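Local coordinates for protein beta-glucuronidase (uncultured Clostridium sp., PDB 6U7J) that hydrolyses beta-D-glucuronides as a gut microbial glycosyl hydrolase of family 2, and probably helps to reactivate estrogens from their glucuronide conjugates, at residues B[193-205]-B[214-226]. Sequence-based numbering, arbitrary orientation.
Sequences TPKEYIEDISVRT and VHYEIKTNAEEKF. Unlike the reference sequence in segment 214-226: F226 (reference Ser).
The Y197 ring and the N221 side-chain amide meet obliquely, their planes 47° apart. CE1 of Y197 lies 3.5 Å from ND2 of N221. The K195 carbonyl carbon sits at the ring edge, in its plane, and R93 makes a cation-pi contact with the ring. The N221 amide is held at both ends. ND2 of N221 donates to K195 O (2.8 Å), in the carbonyl plane. OD1 of N221 accepts from Y197 N (2.8 Å), which fixes the amide's rotation. The E199 side chain crosses N221 at about a right angle, its carboxylate plane 33° from the amide, with OE2 of E199 3.2 Å from CB of N221. Further out, the extended E196 side chain forms a salt bridge to K225, OE2 to NZ 2.9 Å, through the syn lone pair.

K219 stands opposite two residues, E199 and D200, and its O takes a bond from each backbone N: a classic beta bulge. Beyond it the pairing is regular antiparallel, with S202–E217 and R204–H215 as hydrogen-bonded pairs. D200 and S202 point to one face. K404 pairs with both, in a salt bridge to D200 and a hydrogen bond to S202 OG, and Q401 bonds D200. I198, I201, V203, V214 and I218 line the other face. CG2 of I198, anti to the backbone N, touches CG2 of I218 (3.9 Å). I269 packs on this face. The arrangement is a bulged beta hairpin, on one sheet of the immunoglobulin-like beta-sandwich domain of family 2 glycosyl hydrolases.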
# COMPACT_ATOMS: atom_id res chain seq x y z
N THR B 193 44.25 -22.38 -18.17
CA THR B 193 44.66 -22.29 -19.57
C THR B 193 45.98 -23.04 -19.75
O THR B 193 46.68 -23.33 -18.77
CB THR B 193 44.86 -20.85 -20.07
OG1 THR B 193 46.09 -20.32 -19.56
CG2 THR B 193 43.69 -19.91 -19.73
N PRO B 194 46.34 -23.36 -21.00
CA PRO B 194 47.72 -23.79 -21.27
C PRO B 194 48.71 -22.70 -20.90
O PRO B 194 48.36 -21.51 -20.83
CB PRO B 194 47.72 -24.05 -22.79
CG PRO B 194 46.27 -24.33 -23.13
CD PRO B 194 45.48 -23.46 -22.20
N LYS B 195 49.96 -23.11 -20.65
CA LYS B 195 50.98 -22.14 -20.24
C LYS B 195 51.38 -21.20 -21.38
O LYS B 195 51.87 -20.09 -21.11
CB LYS B 195 52.20 -22.86 -19.69
CG LYS B 195 51.89 -23.75 -18.51
CD LYS B 195 52.88 -23.58 -17.38
CE LYS B 195 52.37 -24.27 -16.10
NZ LYS B 195 53.47 -24.59 -15.13
N GLU B 196 51.17 -21.59 -22.62
CA GLU B 196 51.32 -20.67 -23.75
C GLU B 196 49.92 -20.39 -24.27
O GLU B 196 49.23 -21.32 -24.70
CB GLU B 196 52.22 -21.25 -24.84
CG GLU B 196 53.55 -21.81 -24.33
CD GLU B 196 54.57 -22.06 -25.45
OE1 GLU B 196 55.78 -21.83 -25.22
OE2 GLU B 196 54.15 -22.49 -26.56
N TYR B 197 49.51 -19.12 -24.25
CA TYR B 197 48.09 -18.83 -24.29
C TYR B 197 47.82 -17.43 -24.85
O TYR B 197 48.68 -16.54 -24.84
CB TYR B 197 47.47 -18.93 -22.90
CG TYR B 197 47.92 -17.82 -21.99
CD1 TYR B 197 49.13 -17.90 -21.29
CD2 TYR B 197 47.15 -16.67 -21.83
CE1 TYR B 197 49.54 -16.89 -20.47
CE2 TYR B 197 47.56 -15.64 -21.01
CZ TYR B 197 48.76 -15.75 -20.33
OH TYR B 197 49.18 -14.74 -19.50
N ILE B 198 46.56 -17.25 -25.26
CA ILE B 198 46.09 -15.98 -25.79
C ILE B 198 45.78 -15.04 -24.63
O ILE B 198 44.95 -15.36 -23.77
CB ILE B 198 44.86 -16.19 -26.68
CG1 ILE B 198 45.23 -17.11 -27.86
CG2 ILE B 198 44.32 -14.86 -27.17
CD1 ILE B 198 44.07 -17.95 -28.36
N GLU B 199 46.44 -13.87 -24.61
CA GLU B 199 46.31 -12.87 -23.55
C GLU B 199 45.24 -11.82 -23.85
O GLU B 199 44.44 -11.48 -22.98
CB GLU B 199 47.65 -12.17 -23.31
CG GLU B 199 48.84 -13.09 -23.07
CD GLU B 199 50.14 -12.32 -22.83
OE1 GLU B 199 50.34 -11.26 -23.46
OE2 GLU B 199 50.96 -12.76 -22.00
N ASP B 200 45.24 -11.26 -25.06
CA ASP B 200 44.38 -10.12 -25.37
C ASP B 200 43.97 -10.16 -26.84
O ASP B 200 44.75 -10.58 -27.71
CB ASP B 200 45.09 -8.80 -25.06
CG ASP B 200 44.13 -7.64 -24.95
OD1 ASP B 200 42.93 -7.83 -25.21
OD2 ASP B 200 44.59 -6.52 -24.61
N ILE B 201 42.74 -9.71 -27.11
CA ILE B 201 42.17 -9.62 -28.45
C ILE B 201 41.50 -8.26 -28.58
O ILE B 201 40.70 -7.88 -27.72
CB ILE B 201 41.13 -10.72 -28.72
CG1 ILE B 201 41.66 -12.11 -28.41
CG2 ILE B 201 40.59 -10.63 -30.16
CD1 ILE B 201 40.54 -13.14 -28.32
N SER B 202 41.79 -7.55 -29.67
CA SER B 202 41.06 -6.35 -30.04
C SER B 202 40.53 -6.47 -31.46
O SER B 202 41.28 -6.84 -32.38
CB SER B 202 41.93 -5.10 -29.91
OG SER B 202 42.60 -5.09 -28.67
N VAL B 203 39.25 -6.16 -31.64
CA VAL B 203 38.58 -6.19 -32.94
C VAL B 203 37.97 -4.82 -33.20
O VAL B 203 37.35 -4.23 -32.31
CB VAL B 203 37.50 -7.28 -33.01
CG1 VAL B 203 36.97 -7.42 -34.43
CG2 VAL B 203 38.06 -8.62 -32.53
N ARG B 204 38.20 -4.30 -34.41
CA ARG B 204 37.54 -3.11 -34.92
C ARG B 204 37.03 -3.43 -36.32
O ARG B 204 37.66 -4.18 -37.06
CB ARG B 204 38.47 -1.90 -34.93
CG ARG B 204 39.17 -1.71 -33.58
CD ARG B 204 40.00 -0.43 -33.47
NE ARG B 204 41.26 -0.48 -34.24
CZ ARG B 204 42.21 -1.43 -34.17
NH1 ARG B 204 42.11 -2.47 -33.35
NH2 ARG B 204 43.29 -1.31 -34.94
N THR B 205 35.87 -2.88 -36.65
CA THR B 205 35.24 -3.18 -37.93
C THR B 205 34.97 -1.90 -38.69
O THR B 205 34.74 -0.84 -38.09
CB THR B 205 33.94 -3.98 -37.74
OG1 THR B 205 33.00 -3.22 -36.95
CG2 THR B 205 34.22 -5.31 -37.03
N VAL B 214 37.11 -6.73 -41.07
CA VAL B 214 37.40 -7.06 -39.68
C VAL B 214 38.90 -6.88 -39.44
O VAL B 214 39.71 -7.66 -39.95
CB VAL B 214 36.96 -8.49 -39.32
CG1 VAL B 214 37.30 -8.80 -37.87
CG2 VAL B 214 35.48 -8.65 -39.57
N HIS B 215 39.26 -5.85 -38.68
CA HIS B 215 40.62 -5.65 -38.22
C HIS B 215 40.76 -6.29 -36.84
O HIS B 215 40.02 -5.92 -35.92
CB HIS B 215 40.97 -4.16 -38.12
CG HIS B 215 40.76 -3.39 -39.39
ND1 HIS B 215 39.56 -3.37 -40.06
CD2 HIS B 215 41.61 -2.60 -40.09
CE1 HIS B 215 39.68 -2.61 -41.14
NE2 HIS B 215 40.91 -2.12 -41.17
N TYR B 216 41.69 -7.23 -36.69
CA TYR B 216 41.90 -7.86 -35.40
C TYR B 216 43.38 -7.83 -35.04
O TYR B 216 44.25 -7.73 -35.90
CB TYR B 216 41.38 -9.31 -35.38
CG TYR B 216 42.19 -10.30 -36.18
CD1 TYR B 216 43.35 -10.87 -35.65
CD2 TYR B 216 41.79 -10.69 -37.45
CE1 TYR B 216 44.10 -11.78 -36.39
CE2 TYR B 216 42.52 -11.61 -38.18
CZ TYR B 216 43.67 -12.15 -37.65
OH TYR B 216 44.40 -13.05 -38.37
N GLU B 217 43.64 -7.94 -33.74
CA GLU B 217 44.99 -7.95 -33.20
C GLU B 217 45.00 -8.82 -31.95
O GLU B 217 44.23 -8.58 -31.01
CB GLU B 217 45.46 -6.53 -32.87
CG GLU B 217 46.86 -6.47 -32.27
CD GLU B 217 47.31 -5.03 -32.03
OE1 GLU B 217 48.44 -4.83 -31.53
OE2 GLU B 217 46.53 -4.11 -32.35
N ILE B 218 45.86 -9.83 -31.95
CA ILE B 218 45.90 -10.87 -30.93
C ILE B 218 47.25 -10.80 -30.22
O ILE B 218 48.27 -10.49 -30.84
CB ILE B 218 45.65 -12.25 -31.55
CG1 ILE B 218 44.33 -12.24 -32.32
CG2 ILE B 218 45.65 -13.35 -30.49
CD1 ILE B 218 44.09 -13.46 -33.17
N LYS B 219 47.23 -11.05 -28.92
CA LYS B 219 48.41 -10.96 -28.08
C LYS B 219 48.53 -12.28 -27.32
O LYS B 219 47.56 -12.73 -26.71
CB LYS B 219 48.30 -9.78 -27.12
CG LYS B 219 49.48 -9.53 -26.20
CD LYS B 219 49.24 -8.20 -25.42
CE LYS B 219 49.71 -8.25 -23.95
NZ LYS B 219 50.16 -6.91 -23.42
N THR B 220 49.69 -12.91 -27.43
CA THR B 220 50.02 -14.12 -26.68
C THR B 220 51.29 -13.88 -25.88
O THR B 220 51.98 -12.87 -26.04
CB THR B 220 50.22 -15.32 -27.61
OG1 THR B 220 51.54 -15.28 -28.17
CG2 THR B 220 49.20 -15.34 -28.73
N ASN B 221 51.60 -14.84 -25.00
CA ASN B 221 52.86 -14.83 -24.27
C ASN B 221 53.96 -15.62 -24.99
O ASN B 221 54.93 -16.02 -24.35
CB ASN B 221 52.66 -15.37 -22.85
CG ASN B 221 52.32 -16.85 -22.81
OD1 ASN B 221 51.69 -17.37 -23.73
ND2 ASN B 221 52.74 -17.54 -21.75
N ALA B 222 53.82 -15.85 -26.31
CA ALA B 222 54.85 -16.47 -27.16
C ALA B 222 54.61 -16.01 -28.61
O ALA B 222 54.09 -16.73 -29.46
CB ALA B 222 54.82 -18.00 -27.05
N GLU B 223 55.01 -14.76 -28.89
CA GLU B 223 54.68 -14.05 -30.13
C GLU B 223 55.37 -14.59 -31.38
O GLU B 223 55.71 -13.81 -32.28
CB GLU B 223 55.04 -12.57 -30.00
CG GLU B 223 54.58 -11.89 -28.71
CD GLU B 223 53.98 -10.50 -28.96
OE1 GLU B 223 53.08 -10.11 -28.19
OE2 GLU B 223 54.42 -9.81 -29.92
N GLU B 224 55.61 -15.90 -31.47
CA GLU B 224 56.35 -16.46 -32.59
C GLU B 224 55.87 -17.84 -33.01
O GLU B 224 56.12 -18.24 -34.15
CB GLU B 224 57.85 -16.55 -32.29
CG GLU B 224 58.21 -17.28 -30.99
CD GLU B 224 57.80 -16.52 -29.74
OE1 GLU B 224 57.63 -17.16 -28.68
OE2 GLU B 224 57.65 -15.28 -29.81
N LYS B 225 55.20 -18.59 -32.13
CA LYS B 225 54.56 -19.81 -32.59
C LYS B 225 53.42 -19.46 -33.54
O LYS B 225 52.98 -18.31 -33.63
CB LYS B 225 54.07 -20.63 -31.40
CG LYS B 225 55.11 -20.76 -30.29
CD LYS B 225 56.21 -21.76 -30.63
CE LYS B 225 57.07 -22.08 -29.41
NZ LYS B 225 56.37 -22.94 -28.40
N PHE B 226 52.96 -20.47 -34.27
CA PHE B 226 52.02 -20.25 -35.35
C PHE B 226 50.61 -20.14 -34.79
O PHE B 226 50.27 -20.79 -33.79
CB PHE B 226 52.12 -21.39 -36.37
CG PHE B 226 53.50 -21.55 -36.98
CD1 PHE B 226 53.71 -21.34 -38.34
CD2 PHE B 226 54.60 -21.90 -36.19
CE1 PHE B 226 54.98 -21.48 -38.89
CE2 PHE B 226 55.86 -22.04 -36.74
CZ PHE B 226 56.05 -21.83 -38.09